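Local coordinates for protein RV1873 (Mycobacterium tuberculosis, PDB 2JEK) that is of unknown function but belongs to the DUF1810 family and folds into a mostly helical right-handed superhelix, at residues R22-V25 / E26-A30; R91-E94 / E95-G98; G132-R136 / R137-L141. All blocks are in the same frame, centred on the assembly; numbering follows the deposited sequence.

The three contacts are short-range ones, each between residues a few positions apart. Contact 1 lies along helix 21-29, contact 2 spans the short helical turn 93-96 and its flanks, and contact 3 starts helix 136-143. Contacts 1 and 2 have centres about 14 Å apart and touch: Leu28 CD2 lies 3.7 Å from Phe97 CZ. Contact 3 stands apart. Its centre is about 20 Å from that of contact 2 and about 27 Å from that of contact 1, across the chain's centre. No active site is known. A glycerol, probably from the crystallisation liquor, binds Glu27 in contact 1.

Contact 1 of 3, residues R22-V25 / E26-A30; sequences RSVV and EELRA
Arg22 and Glu26 meet one turn apart on helix 21-29. Glu26 OE2 lies at the edge of the Arg22 guanidinium, near its plane. Arg22 NE donates to Glu26 OE2 at 2.8 Å, and Arg22 NH2 donates to the same oxygen, Glu26 OE2, at 2.9 Å. Both bonds belong to a salt bridge, and both are weak because they are bent. The carboxylate and guanidinium planes are 68° apart. Glu26 folds back to reach its partner through a bend at chi2 (-77°).

Arg29 stretches out from CG to NE and runs alongside Val25, pointing the same way. Val25 CG1 lies over one face of the Arg29 guanidinium, toward its rim, and sits 3.3 Å from Arg29 NE. Arg29 NH1 also comes within 3.6 Å of Arg22 NH2. The Glu26 carboxylate lies close to both guanidinium groups and would be expected to offset their like charges. On the buried side, Val24 and Leu28 lie side by side, with Val24 CG1 4.0 Å from Leu28 CD1.

A water donates to both Ser23 OG and Glu27 OE2. Ser23 OG also bonds to Val20 O, while Glu27 ties the helix to the following loop, with OE1 accepting from Arg34 N, Gly35 N and Trp37 NE1 and OE2 bonding a glycerol.

The apolar side of helix 21-29 rests on helix 74-87, where Val25 touches Glu80, Leu28 touches Cys81 and Leu84, and Arg29 also touches Leu84. Trp37 packs against Val24 and Leu28, and Phe97 against Leu28.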
ATOM      1  N   ARG A  22      -8.554  -8.122 -10.490  1.00  8.82           N
ATOM      2  CA  ARG A  22      -7.856  -9.000 -11.428  1.00  8.51           C
ATOM      3  C   ARG A  22      -6.894  -8.188 -12.296  1.00  8.23           C
ATOM      4  O   ARG A  22      -5.777  -8.627 -12.547  1.00  8.86           O
ATOM      5  CB  ARG A  22      -8.816  -9.810 -12.304  1.00  9.35           C
ATOM      6  CG  ARG A  22      -8.103 -10.768 -13.279  1.00 10.48           C
ATOM      7  CD  ARG A  22      -7.390 -11.881 -12.530  1.00 14.93           C
ATOM      8  NE  ARG A  22      -6.640 -12.776 -13.412  1.00 18.23           N
ATOM      9  CZ  ARG A  22      -6.162 -13.957 -13.034  1.00 27.59           C
ATOM     10  NH1 ARG A  22      -6.363 -14.390 -11.792  1.00 29.64           N
ATOM     11  NH2 ARG A  22      -5.486 -14.709 -13.897  1.00 30.73           N
ATOM     12  N   SER A  23      -7.303  -6.990 -12.716  1.00  8.29           N
ATOM     13  CA  SER A  23      -6.413  -6.171 -13.541  1.00  9.02           C
ATOM     14  C   SER A  23      -5.197  -5.710 -12.730  1.00  9.03           C
ATOM     15  O   SER A  23      -4.093  -5.607 -13.252  1.00 10.04           O
ATOM     16  CB  SER A  23      -7.169  -4.986 -14.153  1.00  9.60           C
ATOM     17  OG  SER A  23      -7.580  -4.040 -13.186  1.00 12.93           O
ATOM     18  N   VAL A  24      -5.407  -5.437 -11.446  1.00  8.09           N
ATOM     19  CA  VAL A  24      -4.308  -5.081 -10.555  1.00  8.47           C
ATOM     20  C   VAL A  24      -3.257  -6.181 -10.534  1.00  9.00           C
ATOM     21  O   VAL A  24      -2.064  -5.925 -10.750  1.00  8.99           O
ATOM     22  CB  VAL A  24      -4.822  -4.851  -9.125  1.00  8.28           C
ATOM     23  CG1 VAL A  24      -3.647  -4.651  -8.145  1.00  9.01           C
ATOM     24  CG2 VAL A  24      -5.752  -3.662  -9.096  1.00  8.97           C
ATOM     25  N   VAL A  25      -3.715  -7.403 -10.269  1.00  9.24           N
ATOM     26  CA  VAL A  25      -2.855  -8.584 -10.232  1.00 11.19           C
ATOM     27  C   VAL A  25      -2.118  -8.773 -11.557  1.00 10.99           C
ATOM     28  O   VAL A  25      -0.903  -9.001 -11.563  1.00 10.91           O
ATOM     29  CB  VAL A  25      -3.668  -9.846  -9.813  1.00 11.31           C
ATOM     30  CG1 VAL A  25      -2.899 -11.131 -10.065  1.00 13.90           C
ATOM     31  CG2 VAL A  25      -4.041  -9.740  -8.333  1.00 13.91           C
ATOM     32  N   GLU A  26      -2.831  -8.616 -12.673  1.00 11.17           N
ATOM     33  CA  GLU A  26      -2.201  -8.794 -13.977  1.00 11.31           C
ATOM     34  C   GLU A  26      -1.144  -7.723 -14.237  1.00 11.15           C
ATOM     35  O   GLU A  26      -0.063  -8.024 -14.740  1.00 11.68           O
ATOM     36  CB  GLU A  26      -3.240  -8.834 -15.106  1.00 12.00           C
ATOM     37  CG  GLU A  26      -4.307  -9.943 -14.963  1.00 14.84           C
ATOM     38  CD  GLU A  26      -3.810 -11.339 -15.330  1.00 19.72           C
ATOM     39  OE1 GLU A  26      -2.607 -11.501 -15.615  1.00 16.69           O
ATOM     40  OE2 GLU A  26      -4.639 -12.277 -15.334  1.00 23.11           O
ATOM     41  N   GLU A  27      -1.439  -6.479 -13.866  1.00  9.95           N
ATOM     42  CA  GLU A  27      -0.503  -5.372 -14.046  1.00 10.26           C
ATOM     43  C   GLU A  27       0.750  -5.556 -13.201  1.00 10.43           C
ATOM     44  O   GLU A  27       1.869  -5.315 -13.672  1.00 12.35           O
ATOM     45  CB  GLU A  27      -1.194  -4.041 -13.720  1.00  8.97           C
ATOM     46  CG  GLU A  27      -2.127  -3.639 -14.839  1.00  9.05           C
ATOM     47  CD  GLU A  27      -3.083  -2.543 -14.489  1.00 11.14           C
ATOM     48  OE1 GLU A  27      -2.778  -1.724 -13.592  1.00 10.14           O
ATOM     49  OE2 GLU A  27      -4.140  -2.489 -15.155  1.00 12.40           O
ATOM     50  N   LEU A  28       0.569  -5.984 -11.955  1.00 10.97           N
ATOM     51  CA  LEU A  28       1.714  -6.206 -11.084  1.00 11.22           C
ATOM     52  C   LEU A  28       2.509  -7.449 -11.489  1.00 12.61           C
ATOM     53  O   LEU A  28       3.740  -7.424 -11.426  1.00 14.31           O
ATOM     54  CB  LEU A  28       1.281  -6.259  -9.620  1.00 10.74           C
ATOM     55  CG  LEU A  28       0.646  -4.974  -9.072  1.00  9.27           C
ATOM     56  CD1 LEU A  28       0.269  -5.201  -7.608  1.00 10.06           C
ATOM     57  CD2 LEU A  28       1.554  -3.739  -9.230  1.00 12.16           C
ATOM     58  N   ARG A  29       1.815  -8.516 -11.909  1.00 13.64           N
ATOM     59  CA  ARG A  29       2.487  -9.701 -12.483  1.00 14.95           C
ATOM     60  C   ARG A  29       3.370  -9.319 -13.672  1.00 16.01           C
ATOM     61  O   ARG A  29       4.455  -9.881 -13.844  1.00 17.14           O
ATOM     62  CB  ARG A  29       1.477 -10.773 -12.919  1.00 14.90           C
ATOM     63  CG  ARG A  29       0.866 -11.582 -11.783  1.00 15.06           C
ATOM     64  CD  ARG A  29      -0.111 -12.652 -12.276  1.00 15.99           C
ATOM     65  NE  ARG A  29      -0.723 -13.385 -11.162  1.00 16.30           N
ATOM     66  CZ  ARG A  29      -1.695 -14.287 -11.287  1.00 18.96           C
ATOM     67  NH1 ARG A  29      -2.188 -14.587 -12.489  1.00 22.77           N
ATOM     68  NH2 ARG A  29      -2.185 -14.895 -10.207  1.00 20.49           N
ATOM     69  N   ALA A  30       2.897  -8.375 -14.486  1.00 16.15           N
ATOM     70  CA  ALA A  30       3.619  -7.925 -15.684  1.00 16.48           C
ATOM     71  C   ALA A  30       4.667  -6.845 -15.391  1.00 16.71           C
ATOM     72  O   ALA A  30       5.445  -6.461 -16.272  1.00 18.12           O
ATOM     73  CB  ALA A  30       2.634  -7.441 -16.754  1.00 17.48           C
TER
HETATM   74  O   HOH W   1      -6.264  -1.657 -13.770  1.00 15.80           O

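Contact 2 of 3, residues R91-E94 / E95-G98; sequences RSIE and EIFG
Ser92 and Glu95 are joined by a side-chain bond back to the main chain. Ser92 N donates to Glu95 OE1 at 2.9 Å in a nearly straight bond (N-H...O 161°). The carboxylate oxygen uses its anti lone pair, the one turned away from OE2. Glu95 reaches it with CG anti to its own carbonyl carbon (chi1 -71°) and an extended chain beyond. Ser92 OG lies 3.4 Å from Glu95 OE1, a weak contact. Arg91 CA also comes close to Glu95 OE1.

Next to this bond the backbone turns. Glu95 N donates to Ser92 O at 3.0 Å. Phe97 N donates to Ile93 O at 2.8 Å. The bonds from Ile96 N to Ser92 O and Ile93 O are both weak.

The apolar side chains gather on the inner side. Ile93 CD1 meets the edge of the Phe97 ring, 3.7 Å from Phe97 CD2, and lies 4.2 Å from Ile96 CD1. With CG1 of Ile93 beside its carbonyl carbon and a bend at chi2 (60°), CD1 reaches the ring edge.

Further out, Leu105 of helix 101-115 and Val85 of helix 74-87 both touch Ile93 and Phe97. Tyr129 of helix 120-129 touches Ile93 and Ile96. Ile96 is also tied to Lys33 by a backbone hydrogen bond.

The whole is a short, weakly bonded helical turn between helices 74-87 and 101-115. Glu95 bonds back to the N-H of Ser92, the residue just before the turn. This is the glutamate half of a capping box; the return bond from Glu95 N to the serine hydroxyl is not made.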
ATOM      1  N   ARG A  91      13.850  -3.548 -12.996  1.00 19.41           N
ATOM      2  CA  ARG A  91      13.143  -2.274 -13.092  1.00 19.27           C
ATOM      3  C   ARG A  91      13.223  -1.484 -11.797  1.00 18.17           C
ATOM      4  O   ARG A  91      13.086  -2.052 -10.708  1.00 17.95           O
ATOM      5  CB  ARG A  91      11.683  -2.498 -13.481  1.00 19.38           C
ATOM      6  CG  ARG A  91      11.480  -2.987 -14.905  1.00 22.58           C
ATOM      7  CD  ARG A  91      10.012  -2.955 -15.271  1.00 27.40           C
ATOM      8  NE  ARG A  91       9.718  -3.820 -16.410  1.00 31.67           N
ATOM      9  CZ  ARG A  91       8.572  -3.805 -17.087  1.00 36.19           C
ATOM     10  NH1 ARG A  91       7.605  -2.957 -16.747  1.00 37.33           N
ATOM     11  NH2 ARG A  91       8.399  -4.631 -18.115  1.00 36.65           N
ATOM     12  N   SER A  92      13.445  -0.176 -11.914  1.00 17.48           N
ATOM     13  CA  SER A  92      13.384   0.708 -10.764  1.00 16.97           C
ATOM     14  C   SER A  92      11.913   0.890 -10.418  1.00 15.08           C
ATOM     15  O   SER A  92      11.028   0.627 -11.238  1.00 13.56           O
ATOM     16  CB  SER A  92      14.022   2.060 -11.068  1.00 18.16           C
ATOM     17  OG  SER A  92      13.217   2.794 -11.977  1.00 21.41           O
ATOM     18  N   ILE A  93      11.645   1.347  -9.203  1.00 13.59           N
ATOM     19  CA  ILE A  93      10.265   1.436  -8.771  1.00 12.83           C
ATOM     20  C   ILE A  93       9.481   2.446  -9.618  1.00 13.56           C
ATOM     21  O   ILE A  93       8.282   2.271  -9.826  1.00 13.68           O
ATOM     22  CB  ILE A  93      10.165   1.735  -7.258  1.00 11.81           C
ATOM     23  CG1 ILE A  93       8.790   1.310  -6.699  1.00 11.21           C
ATOM     24  CG2 ILE A  93      10.519   3.182  -6.958  1.00 12.62           C
ATOM     25  CD1 ILE A  93       8.461  -0.171  -6.855  1.00 10.66           C
ATOM     26  N   GLU A  94      10.166   3.471 -10.139  1.00 13.40           N
ATOM     27  CA  GLU A  94       9.506   4.498 -10.960  1.00 15.46           C
ATOM     28  C   GLU A  94       9.136   3.980 -12.343  1.00 15.19           C
ATOM     29  O   GLU A  94       8.300   4.573 -13.034  1.00 15.49           O
ATOM     30  CB  GLU A  94      10.363   5.762 -11.081  1.00 15.85           C
ATOM     31  CG  GLU A  94      10.708   6.421  -9.752  1.00 21.78           C
ATOM     32  CD  GLU A  94      12.066   5.988  -9.203  1.00 28.42           C
ATOM     33  OE1 GLU A  94      12.561   4.888  -9.562  1.00 25.43           O
ATOM     34  OE2 GLU A  94      12.636   6.758  -8.397  1.00 29.39           O
ATOM     35  N   GLU A  95       9.743   2.865 -12.733  1.00 14.29           N
ATOM     36  CA  GLU A  95       9.374   2.189 -13.970  1.00 15.46           C
ATOM     37  C   GLU A  95       8.131   1.316 -13.793  1.00 15.14           C
ATOM     38  O   GLU A  95       7.403   1.066 -14.753  1.00 16.87           O
ATOM     39  CB  GLU A  95      10.554   1.372 -14.505  1.00 15.25           C
ATOM     40  CG  GLU A  95      11.672   2.268 -15.045  1.00 16.02           C
ATOM     41  CD  GLU A  95      12.919   1.514 -15.469  1.00 18.09           C
ATOM     42  OE1 GLU A  95      13.471   0.738 -14.664  1.00 18.36           O
ATOM     43  OE2 GLU A  95      13.378   1.746 -16.603  1.00 22.75           O
ATOM     44  N   ILE A  96       7.885   0.865 -12.562  1.00 12.70           N
ATOM     45  CA  ILE A  96       6.717   0.033 -12.269  1.00 11.89           C
ATOM     46  C   ILE A  96       5.528   0.921 -11.887  1.00 11.23           C
ATOM     47  O   ILE A  96       4.401   0.706 -12.361  1.00 12.42           O
ATOM     48  CB  ILE A  96       7.008  -0.977 -11.116  1.00 10.77           C
ATOM     49  CG1 ILE A  96       8.233  -1.846 -11.451  1.00 11.42           C
ATOM     50  CG2 ILE A  96       5.773  -1.856 -10.849  1.00 11.19           C
ATOM     51  CD1 ILE A  96       8.789  -2.628 -10.260  1.00 12.68           C
ATOM     52  N   PHE A  97       5.805   1.905 -11.029  1.00 10.34           N
ATOM     53  CA  PHE A  97       4.813   2.860 -10.530  1.00 11.28           C
ATOM     54  C   PHE A  97       5.271   4.262 -10.906  1.00 13.42           C
ATOM     55  O   PHE A  97       6.176   4.807 -10.273  1.00 15.18           O
ATOM     56  CB  PHE A  97       4.706   2.792  -9.000  1.00 10.56           C
ATOM     57  CG  PHE A  97       4.158   1.505  -8.483  1.00  8.07           C
ATOM     58  CD1 PHE A  97       2.793   1.339  -8.274  1.00  9.32           C
ATOM     59  CD2 PHE A  97       5.016   0.460  -8.195  1.00  8.80           C
ATOM     60  CE1 PHE A  97       2.296   0.136  -7.799  1.00 10.45           C
ATOM     61  CE2 PHE A  97       4.528  -0.730  -7.711  1.00  8.94           C
ATOM     62  CZ  PHE A  97       3.174  -0.899  -7.514  1.00  8.52           C
ATOM     63  N   GLY A  98       4.646   4.854 -11.916  1.00 15.24           N
ATOM     64  CA  GLY A  98       5.030   6.212 -12.306  1.00 16.10           C
ATOM     65  C   GLY A  98       4.748   7.186 -11.171  1.00 16.13           C
ATOM     66  O   GLY A  98       3.765   7.004 -10.445  1.00 15.74           O
TER
HETATM   67  O   HOH W   2       6.064   3.569 -15.128  1.00 40.10           O

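Contact 3 of 3, residues G132-R136 / R137-L141; sequences GGEDR and RTVAL
Asp135 is turned toward Thr138 by its first torsion, which sets CG anti to the backbone N (chi1 -173°). Thr138 holds OG1 anti to its carbonyl carbon and beside its own N (chi1 -65°). Its hydroxyl and its N-H therefore reach the same oxygen, Asp135 OD2. Thr138 OG1 donates to Asp135 OD2 at 2.7 Å, on the anti side and 18° out of the carboxylate plane. Thr138 N donates to Asp135 OD2 at 3.1 Å from above that plane. The two side chains cross at about a right angle.

The other oxygen, Asp135 OD1, accepts from a water at 2.7 Å. This water also accepts from Arg137 N at 3.3 Å, so it takes up a second N-H of the first turn. Asp135 O accepts from Val139 N at 3.1 Å, and the next bond runs from Ala140 N to Arg136 O.

Glu134 lies across Val139 at about a right angle. Val139 CG2 is 4.0 Å from Glu134 CD. The carboxylate of Glu134 forms a salt bridge with Arg114 of helix 101-115. Asp135 N donates to Thr110 OG1 on the same helix, and Thr138 packs on Ser107 and Thr110.

Asp135 is the N-cap of helix 136-143. Its carboxylate meets N-H groups at the helix start that have no preceding turn to bond to, one directly and one through water. Two direct donors on OD2, together with the positive end of the helix dipole, would be expected to favour the charged form of this aspartate.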
ATOM      1  N   GLY A 132      16.155   1.105   1.564  1.00 11.17           N
ATOM      2  CA  GLY A 132      15.855   0.868   2.969  1.00 11.10           C
ATOM      3  C   GLY A 132      15.204   2.041   3.675  1.00 12.57           C
ATOM      4  O   GLY A 132      14.993   1.997   4.897  1.00 14.21           O
ATOM      5  N   GLY A 133      14.907   3.085   2.903  1.00 12.80           N
ATOM      6  CA  GLY A 133      14.333   4.313   3.429  1.00 15.26           C
ATOM      7  C   GLY A 133      12.845   4.170   3.668  1.00 16.21           C
ATOM      8  O   GLY A 133      12.220   3.203   3.217  1.00 18.02           O
ATOM      9  N   GLU A 134      12.289   5.149   4.375  1.00 14.95           N
ATOM     10  CA  GLU A 134      10.887   5.150   4.773  1.00 15.03           C
ATOM     11  C   GLU A 134      10.257   6.488   4.439  1.00 13.94           C
ATOM     12  O   GLU A 134      10.954   7.485   4.256  1.00 14.43           O
ATOM     13  CB  GLU A 134      10.770   4.936   6.277  1.00 15.50           C
ATOM     14  CG  GLU A 134      10.945   3.503   6.744  1.00 19.28           C
ATOM     15  CD  GLU A 134      10.704   3.359   8.232  1.00 23.49           C
ATOM     16  OE1 GLU A 134      11.564   3.805   9.020  1.00 28.40           O
ATOM     17  OE2 GLU A 134       9.650   2.807   8.617  1.00 27.58           O
ATOM     18  N   ASP A 135       8.931   6.516   4.385  1.00 12.64           N
ATOM     19  CA  ASP A 135       8.228   7.753   4.144  1.00 11.88           C
ATOM     20  C   ASP A 135       8.272   8.607   5.397  1.00 12.34           C
ATOM     21  O   ASP A 135       7.690   8.261   6.420  1.00 10.43           O
ATOM     22  CB  ASP A 135       6.785   7.471   3.747  1.00 11.87           C
ATOM     23  CG  ASP A 135       6.059   8.704   3.319  1.00 14.21           C
ATOM     24  OD1 ASP A 135       6.476   9.308   2.306  1.00 18.64           O
ATOM     25  OD2 ASP A 135       5.073   9.082   3.979  1.00 13.64           O
ATOM     26  N   ARG A 136       8.975   9.727   5.282  1.00 12.83           N
ATOM     27  CA  ARG A 136       9.200  10.656   6.376  1.00 14.24           C
ATOM     28  C   ARG A 136       7.908  11.110   7.060  1.00 13.30           C
ATOM     29  O   ARG A 136       7.800  11.090   8.282  1.00 13.83           O
ATOM     30  CB  ARG A 136       9.951  11.868   5.826  1.00 14.78           C
ATOM     31  CG  ARG A 136      10.239  12.937   6.858  1.00 16.38           C
ATOM     32  CD  ARG A 136      11.064  14.075   6.265  1.00 25.22           C
ATOM     33  NE  ARG A 136      12.254  13.603   5.551  1.00 30.31           N
ATOM     34  CZ  ARG A 136      13.313  13.018   6.113  1.00 31.12           C
ATOM     35  NH1 ARG A 136      13.367  12.798   7.424  1.00 33.10           N
ATOM     36  NH2 ARG A 136      14.326  12.640   5.348  1.00 28.85           N
ATOM     37  N   ARG A 137       6.939  11.501   6.247  1.00 13.35           N
ATOM     38  CA  ARG A 137       5.684  12.038   6.757  1.00 13.68           C
ATOM     39  C   ARG A 137       4.871  10.960   7.482  1.00 12.95           C
ATOM     40  O   ARG A 137       4.225  11.243   8.488  1.00 13.43           O
ATOM     41  CB  ARG A 137       4.883  12.680   5.623  1.00 14.45           C
ATOM     42  CG  ARG A 137       5.544  13.952   5.050  1.00 18.81           C
ATOM     43  CD  ARG A 137       4.880  14.385   3.754  1.00 28.07           C
ATOM     44  NE  ARG A 137       3.605  15.060   3.989  1.00 32.77           N
ATOM     45  CZ  ARG A 137       2.534  14.952   3.203  1.00 34.45           C
ATOM     46  NH1 ARG A 137       2.559  14.177   2.122  1.00 33.93           N
ATOM     47  NH2 ARG A 137       1.426  15.607   3.516  1.00 32.96           N
ATOM     48  N   THR A 138       4.925   9.724   6.992  1.00 11.19           N
ATOM     49  CA  THR A 138       4.231   8.615   7.658  1.00 10.11           C
ATOM     50  C   THR A 138       4.833   8.322   9.036  1.00 11.07           C
ATOM     51  O   THR A 138       4.115   8.131  10.022  1.00 10.62           O
ATOM     52  CB  THR A 138       4.257   7.343   6.784  1.00  9.23           C
ATOM     53  OG1 THR A 138       3.502   7.576   5.585  1.00  9.22           O
ATOM     54  CG2 THR A 138       3.628   6.164   7.518  1.00  8.72           C
ATOM     55  N   VAL A 139       6.156   8.245   9.101  1.00 11.07           N
ATOM     56  CA  VAL A 139       6.827   7.983  10.382  1.00 12.55           C
ATOM     57  C   VAL A 139       6.462   9.063  11.404  1.00 13.41           C
ATOM     58  O   VAL A 139       6.185   8.754  12.570  1.00 14.16           O
ATOM     59  CB  VAL A 139       8.372   7.848  10.223  1.00 12.94           C
ATOM     60  CG1 VAL A 139       9.058   7.673  11.587  1.00 17.55           C
ATOM     61  CG2 VAL A 139       8.726   6.685   9.302  1.00 13.07           C
ATOM     62  N   ALA A 140       6.419  10.312  10.952  1.00 13.72           N
ATOM     63  CA  ALA A 140       6.066  11.427  11.831  1.00 15.03           C
ATOM     64  C   ALA A 140       4.634  11.303  12.350  1.00 15.59           C
ATOM     65  O   ALA A 140       4.395  11.454  13.552  1.00 16.34           O
ATOM     66  CB  ALA A 140       6.279  12.761  11.130  1.00 15.57           C
ATOM     67  N   LEU A 141       3.688  11.021  11.452  1.00 14.80           N
ATOM     68  CA  LEU A 141       2.280  10.880  11.833  1.00 15.10           C
ATOM     69  C   LEU A 141       2.036   9.703  12.771  1.00 14.80           C
ATOM     70  O   LEU A 141       1.064   9.707  13.530  1.00 15.66           O
ATOM     71  CB  LEU A 141       1.382  10.726  10.596  1.00 15.27           C
ATOM     72  CG  LEU A 141       1.051  11.943   9.727  1.00 17.99           C
ATOM     73  CD1 LEU A 141       0.424  11.492   8.415  1.00 19.65           C
ATOM     74  CD2 LEU A 141       0.105  12.903  10.461  1.00 18.85           C
TER
HETATM   75  O   HOH W   3       7.366  11.749   3.003  1.00 22.33           O